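Local coordinates for protein TarM (Staphylococcus aureus subsp. aureus 21178, PDB 4X7R) that is a glycosyltransferase-family protein with a GT-B fold, its two parallel-sheet domains joined to a large antiparallel beta-sheet extension, at residues R140-K154 with F157-E171. The protein carries 1 engineered substitution. Numbering follows the deposited sequence.
Sequences RIERFSFIDNKVHMK and FNVDNKVCYQVFYDE
With CG of R140 anti to the backbone N (chi1 175°) and the chain bent at chi3 (70°), and F157 CG turned instead beside its own N, the arginine, on strand 139-147, is laid over one face of the phenyl ring, beside the turn end of the antiparallel beta hairpin of strands 150-157 and 163-169 in the large antiparallel sheet. The guanidinium stacks almost flat on the ring, planes 11° apart, in a cation-pi contact with R140 CZ 3.8 Å from the F157 ring centroid, while R143 CB meets the ring edge. In the guanidinium plane, R140 NE donates to a lone pair of N161 OD1 at 2.8 Å; NH1 forms a salt bridge to D133 on strand 129-136. Backbone pairing ties F157 N to I141 O and, farther along, K154 to V167 through two bonds. H152 and M153 form a classic beta bulge opposite S145, and H152 O takes a hydrogen bond from Y169 N. M153 and F168 run side by side on one sheet face, M153 SD 3.7 Å from F168 CE1 at the ring edge, a Met-aromatic contact. The Y169 ring turns its edge to K154, with Y169 CE1 3.5 Å from K154 CB, and helix 86-95 packs against Y169 and V151 through L88. At the far end a water bridges V151 O and D170 O, and K150 NZ grips E171 twice, by a salt bridge to OE1 (2.9 Å) and a hydrogen bond to a lone pair of the backbone O (3.0 Å).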
loop_
_atom_site.group_PDB
_atom_site.type_symbol
_atom_site.label_atom_id
_atom_site.label_comp_id
_atom_site.label_asym_id
_atom_site.label_seq_id
_atom_site.Cartn_x
_atom_site.Cartn_y
_atom_site.Cartn_z
ATOM N N ARG A 140 -32.559 3.121 -10.143
ATOM C CA ARG A 140 -31.598 2.012 -10.187
ATOM C C ARG A 140 -31.792 1.088 -8.979
ATOM O O ARG A 140 -31.599 1.513 -7.837
ATOM C CB ARG A 140 -30.134 2.515 -10.281
ATOM C CG ARG A 140 -29.101 1.380 -10.214
ATOM C CD ARG A 140 -27.701 1.819 -10.587
ATOM N NE ARG A 140 -27.084 2.700 -9.593
ATOM C CZ ARG A 140 -25.806 3.056 -9.602
ATOM N NH1 ARG A 140 -24.986 2.591 -10.540
ATOM N NH2 ARG A 140 -25.328 3.853 -8.661
ATOM N N ILE A 141 -32.184 -0.161 -9.239
ATOM C CA ILE A 141 -32.378 -1.148 -8.172
ATOM C C ILE A 141 -31.111 -1.995 -7.940
ATOM O O ILE A 141 -30.718 -2.245 -6.790
ATOM C CB ILE A 141 -33.681 -1.973 -8.368
ATOM C CG1 ILE A 141 -33.725 -2.683 -9.743
ATOM C CG2 ILE A 141 -34.916 -1.062 -8.174
ATOM C CD1 ILE A 141 -34.751 -3.788 -9.887
ATOM N N GLU A 142 -30.441 -2.400 -9.037
ATOM C CA GLU A 142 -29.251 -3.233 -8.935
ATOM C C GLU A 142 -28.189 -3.047 -9.999
ATOM O O GLU A 142 -28.458 -2.525 -11.078
ATOM C CB GLU A 142 -29.635 -4.713 -8.817
ATOM C CG GLU A 142 -30.562 -5.181 -9.904
ATOM C CD GLU A 142 -31.378 -6.395 -9.531
ATOM O OE1 GLU A 142 -31.585 -6.648 -8.321
ATOM O OE2 GLU A 142 -31.826 -7.093 -10.463
ATOM N N ARG A 143 -26.977 -3.521 -9.685
ATOM C CA ARG A 143 -25.842 -3.529 -10.585
ATOM C C ARG A 143 -25.145 -4.884 -10.545
ATOM O O ARG A 143 -24.684 -5.297 -9.476
ATOM C CB ARG A 143 -24.840 -2.404 -10.250
ATOM C CG ARG A 143 -23.466 -2.583 -10.918
ATOM C CD ARG A 143 -22.525 -1.423 -10.689
ATOM N NE ARG A 143 -22.890 -0.320 -11.579
ATOM C CZ ARG A 143 -22.103 0.703 -11.884
ATOM N NH1 ARG A 143 -20.879 0.778 -11.382
ATOM N NH2 ARG A 143 -22.523 1.642 -12.722
ATOM N N PHE A 144 -25.008 -5.523 -11.714
ATOM C CA PHE A 144 -24.211 -6.730 -11.892
ATOM C C PHE A 144 -22.867 -6.294 -12.529
ATOM O O PHE A 144 -22.855 -5.624 -13.576
ATOM C CB PHE A 144 -24.923 -7.749 -12.802
ATOM C CG PHE A 144 -26.136 -8.393 -12.184
ATOM C CD1 PHE A 144 -27.394 -7.811 -12.310
ATOM C CD2 PHE A 144 -26.021 -9.578 -11.462
ATOM C CE1 PHE A 144 -28.514 -8.396 -11.718
ATOM C CE2 PHE A 144 -27.151 -10.181 -10.894
ATOM C CZ PHE A 144 -28.392 -9.587 -11.024
ATOM N N SER A 145 -21.755 -6.681 -11.885
ATOM C CA SER A 145 -20.388 -6.404 -12.322
ATOM C C SER A 145 -19.753 -7.677 -12.864
ATOM O O SER A 145 -19.827 -8.737 -12.227
ATOM C CB SER A 145 -19.561 -5.823 -11.179
ATOM O OG SER A 145 -20.201 -4.649 -10.710
ATOM N N PHE A 146 -19.164 -7.563 -14.063
ATOM C CA PHE A 146 -18.529 -8.650 -14.814
ATOM C C PHE A 146 -17.078 -8.345 -15.161
ATOM O O PHE A 146 -16.727 -7.191 -15.401
ATOM C CB PHE A 146 -19.284 -8.894 -16.139
ATOM C CG PHE A 146 -20.768 -9.174 -16.061
ATOM C CD1 PHE A 146 -21.680 -8.138 -15.879
ATOM C CD2 PHE A 146 -21.261 -10.457 -16.271
ATOM C CE1 PHE A 146 -23.049 -8.394 -15.815
ATOM C CE2 PHE A 146 -22.633 -10.714 -16.215
ATOM C CZ PHE A 146 -23.521 -9.679 -15.993
ATOM N N ILE A 147 -16.248 -9.403 -15.215
ATOM C CA ILE A 147 -14.851 -9.422 -15.677
ATOM C C ILE A 147 -14.783 -10.608 -16.651
ATOM O O ILE A 147 -15.152 -11.730 -16.270
ATOM C CB ILE A 147 -13.802 -9.520 -14.555
ATOM C CG1 ILE A 147 -13.821 -8.258 -13.662
ATOM C CG2 ILE A 147 -12.393 -9.754 -15.161
ATOM C CD1 ILE A 147 -13.149 -8.406 -12.355
ATOM N N ASP A 148 -14.389 -10.342 -17.920
ATOM C CA ASP A 148 -14.328 -11.318 -19.025
ATOM C C ASP A 148 -15.677 -12.044 -19.196
ATOM O O ASP A 148 -15.721 -13.278 -19.288
ATOM C CB ASP A 148 -13.138 -12.316 -18.877
ATOM C CG ASP A 148 -11.777 -11.700 -18.567
ATOM O OD1 ASP A 148 -11.425 -10.685 -19.201
ATOM O OD2 ASP A 148 -11.061 -12.249 -17.703
ATOM N N ASN A 149 -16.785 -11.262 -19.187
ATOM C CA ASN A 149 -18.183 -11.728 -19.309
ATOM C C ASN A 149 -18.684 -12.641 -18.179
ATOM O O ASN A 149 -19.750 -13.245 -18.299
ATOM C CB ASN A 149 -18.490 -12.306 -20.708
ATOM C CG ASN A 149 -18.733 -11.265 -21.775
ATOM O OD1 ASN A 149 -18.747 -10.050 -21.528
ATOM N ND2 ASN A 149 -18.947 -11.731 -22.997
ATOM N N LYS A 150 -17.956 -12.687 -17.067
ATOM C CA LYS A 150 -18.313 -13.498 -15.921
ATOM C C LYS A 150 -18.702 -12.614 -14.743
ATOM O O LYS A 150 -17.915 -11.767 -14.317
ATOM C CB LYS A 150 -17.170 -14.466 -15.538
ATOM C CG LYS A 150 -16.823 -15.500 -16.629
ATOM C CD LYS A 150 -16.170 -16.765 -16.057
ATOM C CE LYS A 150 -14.781 -16.532 -15.504
ATOM N NZ LYS A 150 -14.410 -17.559 -14.497
ATOM N N VAL A 151 -19.925 -12.816 -14.218
ATOM C CA VAL A 151 -20.415 -12.067 -13.054
ATOM C C VAL A 151 -19.518 -12.339 -11.815
ATOM O O VAL A 151 -19.092 -13.477 -11.587
ATOM C CB VAL A 151 -21.933 -12.356 -12.814
ATOM C CG1 VAL A 151 -22.194 -13.831 -12.492
ATOM C CG2 VAL A 151 -22.520 -11.442 -11.745
ATOM N N HIS A 152 -19.167 -11.288 -11.071
ATOM C CA HIS A 152 -18.389 -11.480 -9.850
ATOM C C HIS A 152 -19.085 -10.839 -8.656
ATOM O O HIS A 152 -18.857 -11.231 -7.520
ATOM C CB HIS A 152 -16.911 -11.020 -10.009
ATOM C CG HIS A 152 -16.706 -9.531 -10.115
ATOM N ND1 HIS A 152 -16.421 -8.763 -8.998
ATOM C CD2 HIS A 152 -16.678 -8.729 -11.209
ATOM C CE1 HIS A 152 -16.264 -7.524 -9.439
ATOM N NE2 HIS A 152 -16.395 -7.454 -10.759
ATOM N N MET A 153 -19.976 -9.895 -8.925
ATOM C CA MET A 153 -20.652 -9.150 -7.877
ATOM C C MET A 153 -21.998 -8.596 -8.309
ATOM O O MET A 153 -22.179 -8.222 -9.457
ATOM C CB MET A 153 -19.726 -7.988 -7.412
ATOM C CG MET A 153 -20.274 -7.127 -6.267
ATOM S SD MET A 153 -19.114 -5.835 -5.673
ATOM C CE MET A 153 -18.827 -4.894 -7.157
ATOM N N LYS A 154 -22.927 -8.520 -7.361
ATOM C CA LYS A 154 -24.240 -7.881 -7.509
ATOM C C LYS A 154 -24.366 -6.884 -6.351
ATOM O O LYS A 154 -24.110 -7.241 -5.202
ATOM C CB LYS A 154 -25.386 -8.906 -7.489
ATOM C CG LYS A 154 -26.813 -8.309 -7.591
ATOM C CD LYS A 154 -27.845 -9.397 -7.348
ATOM C CE LYS A 154 -29.025 -8.961 -6.513
ATOM N NZ LYS A 154 -28.897 -9.419 -5.100
ATOM N N PHE A 157 -29.290 -1.210 -4.591
ATOM C CA PHE A 157 -29.373 0.227 -4.243
ATOM C C PHE A 157 -30.639 0.612 -3.529
ATOM O O PHE A 157 -31.691 0.081 -3.843
ATOM C CB PHE A 157 -29.173 1.123 -5.481
ATOM C CG PHE A 157 -27.837 0.905 -6.143
ATOM C CD1 PHE A 157 -27.670 -0.094 -7.107
ATOM C CD2 PHE A 157 -26.729 1.651 -5.768
ATOM C CE1 PHE A 157 -26.434 -0.312 -7.700
ATOM C CE2 PHE A 157 -25.487 1.428 -6.362
ATOM C CZ PHE A 157 -25.343 0.435 -7.310
ATOM N N ASN A 158 -30.530 1.570 -2.593
ATOM C CA ASN A 158 -31.667 2.143 -1.857
ATOM C C ASN A 158 -32.269 3.340 -2.641
ATOM O O ASN A 158 -31.834 3.621 -3.767
ATOM C CB ASN A 158 -31.229 2.567 -0.432
ATOM C CG ASN A 158 -30.263 3.725 -0.355
ATOM O OD1 ASN A 158 -29.989 4.430 -1.327
ATOM N ND2 ASN A 158 -29.709 3.941 0.818
ATOM N N VAL A 159 -33.230 4.067 -2.015
ATOM C CA VAL A 159 -33.916 5.254 -2.571
ATOM C C VAL A 159 -32.968 6.398 -2.974
ATOM O O VAL A 159 -33.267 7.137 -3.917
ATOM C CB VAL A 159 -35.090 5.749 -1.684
ATOM C CG1 VAL A 159 -36.239 4.738 -1.673
ATOM C CG2 VAL A 159 -34.635 6.085 -0.259
ATOM N N ASP A 160 -31.840 6.543 -2.263
ATOM C CA ASP A 160 -30.822 7.569 -2.502
ATOM C C ASP A 160 -29.751 7.094 -3.490
ATOM O O ASP A 160 -28.693 7.729 -3.597
ATOM C CB ASP A 160 -30.153 7.975 -1.170
ATOM C CG ASP A 160 -31.106 8.284 -0.025
ATOM O OD1 ASP A 160 -32.063 9.065 -0.237
ATOM O OD2 ASP A 160 -30.881 7.761 1.089
ATOM N N ASN A 161 -30.012 5.946 -4.187
ATOM C CA ASN A 161 -29.103 5.287 -5.139
ATOM C C ASN A 161 -27.744 4.968 -4.505
ATOM O O ASN A 161 -26.704 5.099 -5.147
ATOM C CB ASN A 161 -28.962 6.094 -6.450
ATOM C CG ASN A 161 -28.442 5.305 -7.622
ATOM O OD1 ASN A 161 -28.622 4.086 -7.716
ATOM N ND2 ASN A 161 -27.801 5.993 -8.559
ATOM N N LYS A 162 -27.757 4.573 -3.226
ATOM C CA LYS A 162 -26.555 4.185 -2.478
ATOM C C LYS A 162 -26.594 2.664 -2.244
ATOM O O LYS A 162 -27.682 2.090 -2.134
ATOM C CB LYS A 162 -26.456 4.931 -1.138
ATOM C CG LYS A 162 -26.189 6.447 -1.245
ATOM C CD LYS A 162 -24.716 6.796 -1.116
ATOM C CE LYS A 162 -24.473 8.288 -1.051
ATOM N NZ LYS A 162 -24.665 8.822 0.326
ATOM N N VAL A 163 -25.410 2.018 -2.181
ATOM C CA VAL A 163 -25.269 0.557 -1.982
ATOM C C VAL A 163 -25.743 0.142 -0.585
ATOM O O VAL A 163 -25.186 0.592 0.412
ATOM C CB VAL A 163 -23.839 0.024 -2.311
ATOM C CG1 VAL A 163 -23.735 -1.502 -2.111
ATOM C CG2 VAL A 163 -23.431 0.393 -3.734
ATOM N N CYS A 164 -26.769 -0.716 -0.519
ATOM C CA CYS A 164 -27.275 -1.223 0.756
ATOM C C CYS A 164 -27.064 -2.740 0.918
ATOM O O CYS A 164 -27.199 -3.260 2.024
ATOM C CB CYS A 164 -28.737 -0.831 0.967
ATOM S SG CYS A 164 -29.875 -1.476 -0.293
ATOM N N TYR A 165 -26.690 -3.441 -0.164
ATOM C CA TYR A 165 -26.512 -4.886 -0.157
ATOM C C TYR A 165 -25.557 -5.335 -1.254
ATOM O O TYR A 165 -25.596 -4.789 -2.350
ATOM C CB TYR A 165 -27.913 -5.535 -0.363
ATOM C CG TYR A 165 -28.024 -6.965 0.103
ATOM C CD1 TYR A 165 -28.081 -7.274 1.458
ATOM C CD2 TYR A 165 -28.106 -8.015 -0.811
ATOM C CE1 TYR A 165 -28.178 -8.598 1.895
ATOM C CE2 TYR A 165 -28.199 -9.343 -0.384
ATOM C CZ TYR A 165 -28.263 -9.623 0.968
ATOM O OH TYR A 165 -28.454 -10.910 1.378
ATOM N N GLN A 166 -24.708 -6.341 -0.964
ATOM C CA GLN A 166 -23.795 -6.930 -1.942
ATOM C C GLN A 166 -23.832 -8.425 -1.875
ATOM O O GLN A 166 -23.943 -9.005 -0.789
ATOM C CB GLN A 166 -22.315 -6.515 -1.755
ATOM C CG GLN A 166 -22.105 -5.026 -1.756
ATOM C CD GLN A 166 -20.664 -4.752 -1.515
ATOM O OE1 GLN A 166 -20.051 -5.281 -0.575
ATOM N NE2 GLN A 166 -20.101 -3.924 -2.372
ATOM N N VAL A 167 -23.698 -9.041 -3.053
ATOM C CA VAL A 167 -23.583 -10.489 -3.244
ATOM C C VAL A 167 -22.303 -10.717 -4.073
ATOM O O VAL A 167 -22.108 -10.047 -5.088
ATOM C CB VAL A 167 -24.844 -11.098 -3.914
ATOM C CG1 VAL A 167 -24.716 -12.604 -4.053
ATOM C CG2 VAL A 167 -26.122 -10.722 -3.147
ATOM N N PHE A 168 -21.447 -11.648 -3.634
ATOM C CA PHE A 168 -20.244 -12.026 -4.361
ATOM C C PHE A 168 -20.462 -13.386 -5.001
ATOM O O PHE A 168 -20.999 -14.281 -4.346
ATOM C CB PHE A 168 -19.017 -12.039 -3.429
ATOM C CG PHE A 168 -18.706 -10.695 -2.826
ATOM C CD1 PHE A 168 -18.652 -9.552 -3.619
ATOM C CD2 PHE A 168 -18.376 -10.579 -1.487
ATOM C CE1 PHE A 168 -18.340 -8.304 -3.064
ATOM C CE2 PHE A 168 -18.030 -9.333 -0.940
ATOM C CZ PHE A 168 -18.037 -8.203 -1.728
ATOM N N TYR A 169 -19.994 -13.557 -6.261
ATOM C CA TYR A 169 -20.179 -14.772 -7.048
ATOM C C TYR A 169 -18.851 -15.393 -7.386
ATOM O O TYR A 169 -17.894 -14.673 -7.725
ATOM C CB TYR A 169 -20.954 -14.479 -8.343
ATOM C CG TYR A 169 -22.330 -13.912 -8.115
ATOM C CD1 TYR A 169 -22.516 -12.550 -7.919
ATOM C CD2 TYR A 169 -23.457 -14.734 -8.124
ATOM C CE1 TYR A 169 -23.783 -12.021 -7.697
ATOM C CE2 TYR A 169 -24.735 -14.214 -7.925
ATOM C CZ TYR A 169 -24.890 -12.854 -7.705
ATOM O OH TYR A 169 -26.138 -12.327 -7.472
ATOM N N ASP A 170 -18.781 -16.736 -7.273
ATOM C CA ASP A 170 -17.554 -17.501 -7.519
ATOM C C ASP A 170 -17.184 -17.577 -9.029
ATOM O O ASP A 170 -17.854 -16.952 -9.871
ATOM C CB ASP A 170 -17.618 -18.870 -6.822
ATOM C CG ASP A 170 -18.643 -19.849 -7.387
ATOM O OD1 ASP A 170 -18.988 -19.728 -8.581
ATOM O OD2 ASP A 170 -18.986 -20.815 -6.683
ATOM N N GLU A 171 -16.139 -18.355 -9.362
ATOM C CA GLU A 171 -15.658 -18.534 -10.744
ATOM C C GLU A 171 -16.672 -19.176 -11.688
ATOM O O GLU A 171 -16.579 -18.964 -12.905
ATOM C CB GLU A 171 -14.317 -19.295 -10.800
ATOM C CG GLU A 171 -13.160 -18.536 -10.161
ATOM C CD GLU A 171 -12.584 -17.326 -10.886
ATOM O OE1 GLU A 171 -12.860 -17.136 -12.095
ATOM O OE2 GLU A 171 -11.822 -16.577 -10.233
HETATM O O HOH W 1 -18.429 -15.883 -12.431
#